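Long-range contacts in transcriptional repressor, TetR family (Thermus thermophilus, PDB 3ANP), which acts as a TetR-family transcriptional repressor that controls fatty acid degradation, binds lauroyl-CoA and probably recognises DNA through an N-terminal helix-turn-helix: residues R9-I14 with N48-K53; V85-F90 with N185-L190. All coordinates share one frame; numbering follows the deposited sequence.

Contacts 1 and 2 lie on opposite sides of the chain's centre, their own centres about 35 Å apart and their nearest atoms about 23 Å apart. Along the chain both segments of contact 1 come before either segment of contact 2, and the two share no helix. Contact 1 joins helix 3-25 to the end of helix 43-49 in the predicted DNA-binding region; contact 2 pairs helices 82-99 and 178-191 in the C-terminal part of this all-helical chain, which holds the acyl-CoA pocket. Helix 54-77 starts just after contact 1 and also packs on residues of contact 2, so it spans between the two regions, consistent with the TetR division into DNA-binding domain and ligand-binding, dimerising domain.

Contact 1 (R9-I14 with N48-K53); sequences RRRERI and NYYPYK
The guanidinium of Arg11 and the ring of Tyr49 meet with their planes 54° apart: Tyr49 CD1 sits over one face of the guanidinium, toward its rim, 3.6 Å from Arg11 CZ, while Arg11 NE lies at the edge of the tyrosine ring. A water is in the guanidinium plane at another edge, accepting from Arg11 NH2 and donating to Asn48 O. Tyr50 offers the face of its ring to Arg11 NH1, 3.8 Å from Tyr50 CZ, but the guanidinium stands steeply to that ring and the cation-pi attraction is at most weak. Arg11 NH1 makes a firmer link, a hydrogen bond of 2.8 Å to Tyr49 O with an N-H...O angle of 153°, the donor standing above the carbonyl plane. Arginine suits this place because its long arm delivers an N-H to a carbonyl at the end of helix 43-49, whose partial negative charge its positive charge probably also offsets. Its chain leaves with CG anti to the backbone N (chi1 178°), stays extended as far as CD, then bends at chi3, and a further turn about NE brings the guanidinium to the carbonyl. On the way, Arg11 CG passes 3.6 Å from Tyr50 OH.

Aliphatic surface does the rest. Arg10 crosses Tyr49 at about a right angle, its CD 3.4 Å from Tyr49 OH. Ile14, branched at CB, serves two rings at once: CD1 approaches Tyr49 CD2 at 3.8 Å, and CG2 reaches the edge of Tyr50, 3.8 Å from its CD2.

Tyr50 is the first residue to leave helical geometry after helix 43-49; its hydroxyl is hydrogen-bonded to Asp59 of helix 54-77, and its ring also packs on Ala55 and Val56. Ile14 continues onto Phe46, so helix 3-25 packs against the last helix of the predicted helix-turn-helix where the chain turns into helix 54-77.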
loop_
_atom_site.group_PDB
_atom_site.type_symbol
_atom_site.label_atom_id
_atom_site.label_comp_id
_atom_site.label_asym_id
_atom_site.label_seq_id
_atom_site.Cartn_x
_atom_site.Cartn_y
_atom_site.Cartn_z
ATOM N N ARG A 9 2.865 -25.344 24.737
ATOM C CA ARG A 9 3.578 -24.617 25.783
ATOM C C ARG A 9 4.943 -24.205 25.250
ATOM O O ARG A 9 5.408 -23.090 25.488
ATOM C CB ARG A 9 3.765 -25.486 27.033
ATOM C CG ARG A 9 2.488 -25.685 27.853
ATOM C CD ARG A 9 2.170 -24.468 28.704
ATOM N NE ARG A 9 3.156 -24.297 29.769
ATOM C CZ ARG A 9 3.350 -23.159 30.439
ATOM N NH1 ARG A 9 2.619 -22.079 30.159
ATOM N NH2 ARG A 9 4.287 -23.095 31.378
ATOM N N ARG A 10 5.602 -25.110 24.539
ATOM C CA ARG A 10 6.903 -24.773 23.992
ATOM C C ARG A 10 6.805 -23.619 22.988
ATOM O O ARG A 10 7.651 -22.722 22.995
ATOM C CB ARG A 10 7.535 -25.994 23.330
ATOM C CG ARG A 10 8.813 -25.679 22.600
ATOM C CD ARG A 10 9.579 -26.942 22.256
ATOM N NE ARG A 10 10.353 -27.406 23.403
ATOM C CZ ARG A 10 11.303 -28.336 23.339
ATOM N NH1 ARG A 10 11.597 -28.912 22.175
ATOM N NH2 ARG A 10 11.976 -28.672 24.434
ATOM N N ARG A 11 5.783 -23.633 22.130
ATOM C CA ARG A 11 5.637 -22.550 21.159
ATOM C C ARG A 11 5.403 -21.224 21.879
ATOM O O ARG A 11 5.986 -20.201 21.514
ATOM C CB ARG A 11 4.472 -22.810 20.197
ATOM C CG ARG A 11 4.245 -21.672 19.192
ATOM C CD ARG A 11 3.094 -21.997 18.253
ATOM N NE ARG A 11 3.446 -23.127 17.405
ATOM C CZ ARG A 11 4.238 -23.039 16.336
ATOM N NH1 ARG A 11 4.747 -21.868 15.981
ATOM N NH2 ARG A 11 4.536 -24.126 15.642
ATOM N N GLU A 12 4.562 -21.236 22.909
ATOM C CA GLU A 12 4.282 -19.992 23.619
ATOM C C GLU A 12 5.513 -19.456 24.355
ATOM O O GLU A 12 5.721 -18.248 24.418
ATOM C CB GLU A 12 3.105 -20.168 24.589
ATOM C CG GLU A 12 2.464 -18.847 25.024
ATOM C CD GLU A 12 2.925 -18.355 26.397
ATOM O OE1 GLU A 12 2.567 -17.208 26.774
ATOM O OE2 GLU A 12 3.631 -19.111 27.106
ATOM N N ARG A 13 6.344 -20.345 24.891
ATOM C CA ARG A 13 7.534 -19.893 25.602
ATOM C C ARG A 13 8.528 -19.270 24.612
ATOM O O ARG A 13 9.142 -18.242 24.895
ATOM C CB ARG A 13 8.186 -21.058 26.355
ATOM C CG ARG A 13 9.255 -20.599 27.335
ATOM C CD ARG A 13 9.821 -21.745 28.159
ATOM N NE ARG A 13 10.660 -22.653 27.377
ATOM C CZ ARG A 13 10.321 -23.901 27.059
ATOM N NH1 ARG A 13 9.150 -24.395 27.451
ATOM N NH2 ARG A 13 11.164 -24.663 26.371
ATOM N N ILE A 14 8.693 -19.898 23.452
ATOM C CA ILE A 14 9.588 -19.357 22.436
ATOM C C ILE A 14 9.038 -17.983 22.017
ATOM O O ILE A 14 9.780 -17.007 21.924
ATOM C CB ILE A 14 9.655 -20.299 21.204
ATOM C CG1 ILE A 14 10.402 -21.590 21.588
ATOM C CG2 ILE A 14 10.336 -19.580 20.022
ATOM C CD1 ILE A 14 10.256 -22.723 20.581
ATOM N N ASN A 48 12.049 -24.711 13.887
ATOM C CA ASN A 48 10.975 -25.665 13.659
ATOM C C ASN A 48 9.651 -25.007 13.999
ATOM O O ASN A 48 8.636 -25.274 13.361
ATOM C CB ASN A 48 11.155 -26.932 14.512
ATOM C CG ASN A 48 12.279 -27.810 14.010
ATOM O OD1 ASN A 48 12.522 -27.880 12.808
ATOM N ND2 ASN A 48 12.957 -28.496 14.920
ATOM N N TYR A 49 9.665 -24.129 14.996
ATOM C CA TYR A 49 8.441 -23.441 15.410
ATOM C C TYR A 49 8.170 -22.158 14.621
ATOM O O TYR A 49 7.017 -21.854 14.306
ATOM C CB TYR A 49 8.507 -23.134 16.909
ATOM C CG TYR A 49 8.206 -24.362 17.754
ATOM C CD1 TYR A 49 6.910 -24.617 18.206
ATOM C CD2 TYR A 49 9.204 -25.299 18.038
ATOM C CE1 TYR A 49 6.604 -25.779 18.921
ATOM C CE2 TYR A 49 8.916 -26.461 18.755
ATOM C CZ TYR A 49 7.612 -26.691 19.192
ATOM O OH TYR A 49 7.311 -27.826 19.896
ATOM N N TYR A 50 9.242 -21.427 14.311
ATOM C CA TYR A 50 9.199 -20.166 13.561
ATOM C C TYR A 50 10.323 -20.215 12.516
ATOM O O TYR A 50 11.475 -19.923 12.820
ATOM C CB TYR A 50 9.412 -18.984 14.527
ATOM C CG TYR A 50 8.245 -18.783 15.482
ATOM C CD1 TYR A 50 7.048 -18.203 15.036
ATOM C CD2 TYR A 50 8.320 -19.208 16.814
ATOM C CE1 TYR A 50 5.957 -18.056 15.878
ATOM C CE2 TYR A 50 7.224 -19.057 17.674
ATOM C CZ TYR A 50 6.047 -18.485 17.196
ATOM O OH TYR A 50 4.943 -18.363 18.012
ATOM N N PRO A 51 9.994 -20.600 11.274
ATOM C CA PRO A 51 10.935 -20.719 10.152
ATOM C C PRO A 51 11.739 -19.469 9.842
ATOM O O PRO A 51 12.815 -19.549 9.254
ATOM C CB PRO A 51 10.035 -21.132 8.985
ATOM C CG PRO A 51 8.899 -21.819 9.650
ATOM C CD PRO A 51 8.632 -20.943 10.842
ATOM N N TYR A 52 11.206 -18.311 10.210
ATOM C CA TYR A 52 11.907 -17.047 10.010
ATOM C C TYR A 52 11.435 -16.117 11.123
ATOM O O TYR A 52 10.316 -16.269 11.611
ATOM C CB TYR A 52 11.636 -16.468 8.596
ATOM C CG TYR A 52 10.194 -16.505 8.133
ATOM C CD1 TYR A 52 9.351 -15.400 8.292
ATOM C CD2 TYR A 52 9.673 -17.649 7.525
ATOM C CE1 TYR A 52 8.019 -15.431 7.853
ATOM C CE2 TYR A 52 8.356 -17.697 7.099
ATOM C CZ TYR A 52 7.531 -16.586 7.264
ATOM O OH TYR A 52 6.225 -16.656 6.855
ATOM N N LYS A 53 12.291 -15.185 11.542
ATOM C CA LYS A 53 11.969 -14.267 12.649
ATOM C C LYS A 53 10.637 -13.520 12.518
ATOM O O LYS A 53 9.945 -13.297 13.526
ATOM C CB LYS A 53 13.101 -13.253 12.848
ATOM C CG LYS A 53 14.381 -13.809 13.502
ATOM C CD LYS A 53 15.557 -12.832 13.361
ATOM C CE LYS A 53 15.200 -11.427 13.875
ATOM N NZ LYS A 53 16.309 -10.442 13.613
HETATM O O HOH W 1 5.685 -24.636 12.767
#

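Contact 2 (V85-F90 with N185-L190); sequences VLRHLF and NLRLLL
The helical segments carrying Arg87 and Leu186 run roughly antiparallel, 145° between their directions and 10.9 Å between their axes, with these two residues nearest in the backbone at 7.4 Å from CA to CA. Leu186 fills the space between the two helices. Its CG is anti to the backbone N (chi1 177°), which sends the two methyls across to the other helix. CD2 presses on the backbone and the start of the side chain of Arg87, 3.7 Å from both Arg87 CA and Arg87 CG. CD1 turns to the more apolar side, 3.9 Å from Phe90 CE2 and 4.1 Å from Leu86 CD1. A forked leucine suits the spot because its two branches can meet the Arg87 stem and the apolar Leu86 and Phe90 together; an alanine here would probably leave a gap between Leu86, Phe90 and the stem of Arg87, with the Phe90 ring less firmly held. Leu190, one turn on, adds a looser touch on Leu86.

On the partly exposed side of the pair stand two arginines. Arg187 NH1 lies at the edge of the Arg87 guanidinium, 3.4 Å from Arg87 NH2, with the two planes 48° apart. Both groups are donors and so do not bond to each other. Each has a carboxylate in its own helix instead: Arg87 is salt-bridged to Glu84, Arg187 to Glu191.

Deeper in the fold, Leu186 and Phe90 both pack on Leu158 of helix 151-172, and Leu190 packs on Leu194 of the second subunit, tying the interior to the dimer interface. The side chain of Phe90 is about 9 Å from the bound dodecyl-CoA, near the pocket without touching the ligand. Cohesion across the pair therefore rests on leucine and phenylalanine, while the like charges there are probably made tolerable by their glutamate partners.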
loop_
_atom_site.group_PDB
_atom_site.type_symbol
_atom_site.label_atom_id
_atom_site.label_comp_id
_atom_site.label_asym_id
_atom_site.label_seq_id
_atom_site.Cartn_x
_atom_site.Cartn_y
_atom_site.Cartn_z
ATOM N N VAL A 85 -18.485 2.527 14.293
ATOM C CA VAL A 85 -17.610 1.419 14.660
ATOM C C VAL A 85 -16.385 1.464 13.753
ATOM O O VAL A 85 -15.276 1.153 14.180
ATOM C CB VAL A 85 -18.304 0.057 14.531
ATOM C CG1 VAL A 85 -17.295 -1.063 14.871
ATOM C CG2 VAL A 85 -19.474 -0.011 15.506
ATOM N N LEU A 86 -16.595 1.842 12.497
ATOM C CA LEU A 86 -15.493 1.974 11.541
ATOM C C LEU A 86 -14.521 3.058 11.995
ATOM O O LEU A 86 -13.311 2.840 12.010
ATOM C CB LEU A 86 -16.015 2.353 10.165
ATOM C CG LEU A 86 -16.516 1.223 9.281
ATOM C CD1 LEU A 86 -17.102 1.817 8.006
ATOM C CD2 LEU A 86 -15.366 0.278 8.966
ATOM N N ARG A 87 -15.052 4.232 12.336
ATOM C CA ARG A 87 -14.212 5.338 12.799
ATOM C C ARG A 87 -13.437 4.917 14.038
ATOM O O ARG A 87 -12.263 5.249 14.190
ATOM C CB ARG A 87 -15.049 6.575 13.161
ATOM C CG ARG A 87 -15.708 7.292 12.002
ATOM C CD ARG A 87 -16.017 8.736 12.393
ATOM N NE ARG A 87 -16.724 9.454 11.340
ATOM C CZ ARG A 87 -18.019 9.308 11.072
ATOM N NH1 ARG A 87 -18.754 8.467 11.789
ATOM N NH2 ARG A 87 -18.580 10.001 10.089
ATOM N N HIS A 88 -14.111 4.203 14.934
ATOM C CA HIS A 88 -13.474 3.734 16.159
ATOM C C HIS A 88 -12.324 2.777 15.841
ATOM O O HIS A 88 -11.222 2.894 16.389
ATOM C CB HIS A 88 -14.493 3.007 17.037
ATOM C CG HIS A 88 -13.895 2.355 18.241
ATOM N ND1 HIS A 88 -13.533 3.063 19.366
ATOM C CD2 HIS A 88 -13.576 1.062 18.490
ATOM C CE1 HIS A 88 -13.018 2.234 20.258
ATOM N NE2 HIS A 88 -13.032 1.015 19.750
ATOM N N LEU A 89 -12.588 1.823 14.955
ATOM C CA LEU A 89 -11.571 0.846 14.593
ATOM C C LEU A 89 -10.293 1.508 14.098
ATOM O O LEU A 89 -9.191 1.134 14.502
ATOM C CB LEU A 89 -12.110 -0.103 13.521
ATOM C CG LEU A 89 -11.116 -1.094 12.903
ATOM C CD1 LEU A 89 -10.541 -2.011 13.957
ATOM C CD2 LEU A 89 -11.840 -1.905 11.840
ATOM N N PHE A 90 -10.430 2.505 13.232
ATOM C CA PHE A 90 -9.244 3.146 12.699
ATOM C C PHE A 90 -8.560 4.014 13.727
ATOM O O PHE A 90 -7.347 4.134 13.726
ATOM C CB PHE A 90 -9.598 3.899 11.417
ATOM C CG PHE A 90 -9.888 2.971 10.281
ATOM C CD1 PHE A 90 -8.864 2.217 9.717
ATOM C CD2 PHE A 90 -11.188 2.757 9.854
ATOM C CE1 PHE A 90 -9.135 1.256 8.744
ATOM C CE2 PHE A 90 -11.473 1.796 8.881
ATOM C CZ PHE A 90 -10.447 1.046 8.328
ATOM N N ASN A 185 -8.482 8.395 5.038
ATOM C CA ASN A 185 -8.691 7.223 4.174
ATOM C C ASN A 185 -10.122 6.732 4.284
ATOM O O ASN A 185 -10.770 6.393 3.282
ATOM C CB ASN A 185 -7.770 6.058 4.566
ATOM C CG ASN A 185 -6.313 6.345 4.298
ATOM O OD1 ASN A 185 -5.985 7.205 3.488
ATOM N ND2 ASN A 185 -5.422 5.603 4.964
ATOM N N LEU A 186 -10.602 6.656 5.519
ATOM C CA LEU A 186 -11.953 6.200 5.771
ATOM C C LEU A 186 -13.001 7.097 5.108
ATOM O O LEU A 186 -13.864 6.615 4.383
ATOM C CB LEU A 186 -12.204 6.142 7.272
ATOM C CG LEU A 186 -13.628 5.741 7.653
ATOM C CD1 LEU A 186 -13.923 4.334 7.129
ATOM C CD2 LEU A 186 -13.777 5.795 9.166
ATOM N N ARG A 187 -12.932 8.397 5.374
ATOM C CA ARG A 187 -13.882 9.344 4.798
ATOM C C ARG A 187 -13.857 9.301 3.268
ATOM O O ARG A 187 -14.904 9.271 2.616
ATOM C CB ARG A 187 -13.547 10.768 5.249
ATOM C CG ARG A 187 -13.437 10.952 6.751
ATOM C CD ARG A 187 -14.778 11.219 7.390
ATOM N NE ARG A 187 -15.455 12.351 6.763
ATOM C CZ ARG A 187 -16.540 12.939 7.253
ATOM N NH1 ARG A 187 -17.075 12.506 8.387
ATOM N NH2 ARG A 187 -17.098 13.951 6.602
ATOM N N LEU A 188 -12.663 9.327 2.688
ATOM C CA LEU A 188 -12.568 9.310 1.234
ATOM C C LEU A 188 -13.151 8.055 0.613
ATOM O O LEU A 188 -13.937 8.149 -0.335
ATOM C CB LEU A 188 -11.118 9.499 0.767
ATOM C CG LEU A 188 -10.570 10.924 0.874
ATOM C CD1 LEU A 188 -9.206 10.988 0.198
ATOM C CD2 LEU A 188 -11.535 11.904 0.192
ATOM N N LEU A 189 -12.801 6.877 1.133
ATOM C CA LEU A 189 -13.346 5.662 0.539
ATOM C C LEU A 189 -14.818 5.455 0.882
ATOM O O LEU A 189 -15.601 5.000 0.047
ATOM C CB LEU A 189 -12.553 4.423 0.965
ATOM C CG LEU A 189 -12.720 3.249 -0.008
ATOM C CD1 LEU A 189 -11.856 3.525 -1.249
ATOM C CD2 LEU A 189 -12.301 1.918 0.643
ATOM N N LEU A 190 -15.210 5.783 2.108
ATOM C CA LEU A 190 -16.606 5.597 2.487
ATOM C C LEU A 190 -17.544 6.593 1.789
ATOM O O LEU A 190 -18.552 6.191 1.197
ATOM C CB LEU A 190 -16.763 5.720 4.004
ATOM C CG LEU A 190 -18.146 5.450 4.619
ATOM C CD1 LEU A 190 -18.524 3.997 4.406
ATOM C CD2 LEU A 190 -18.118 5.755 6.122
#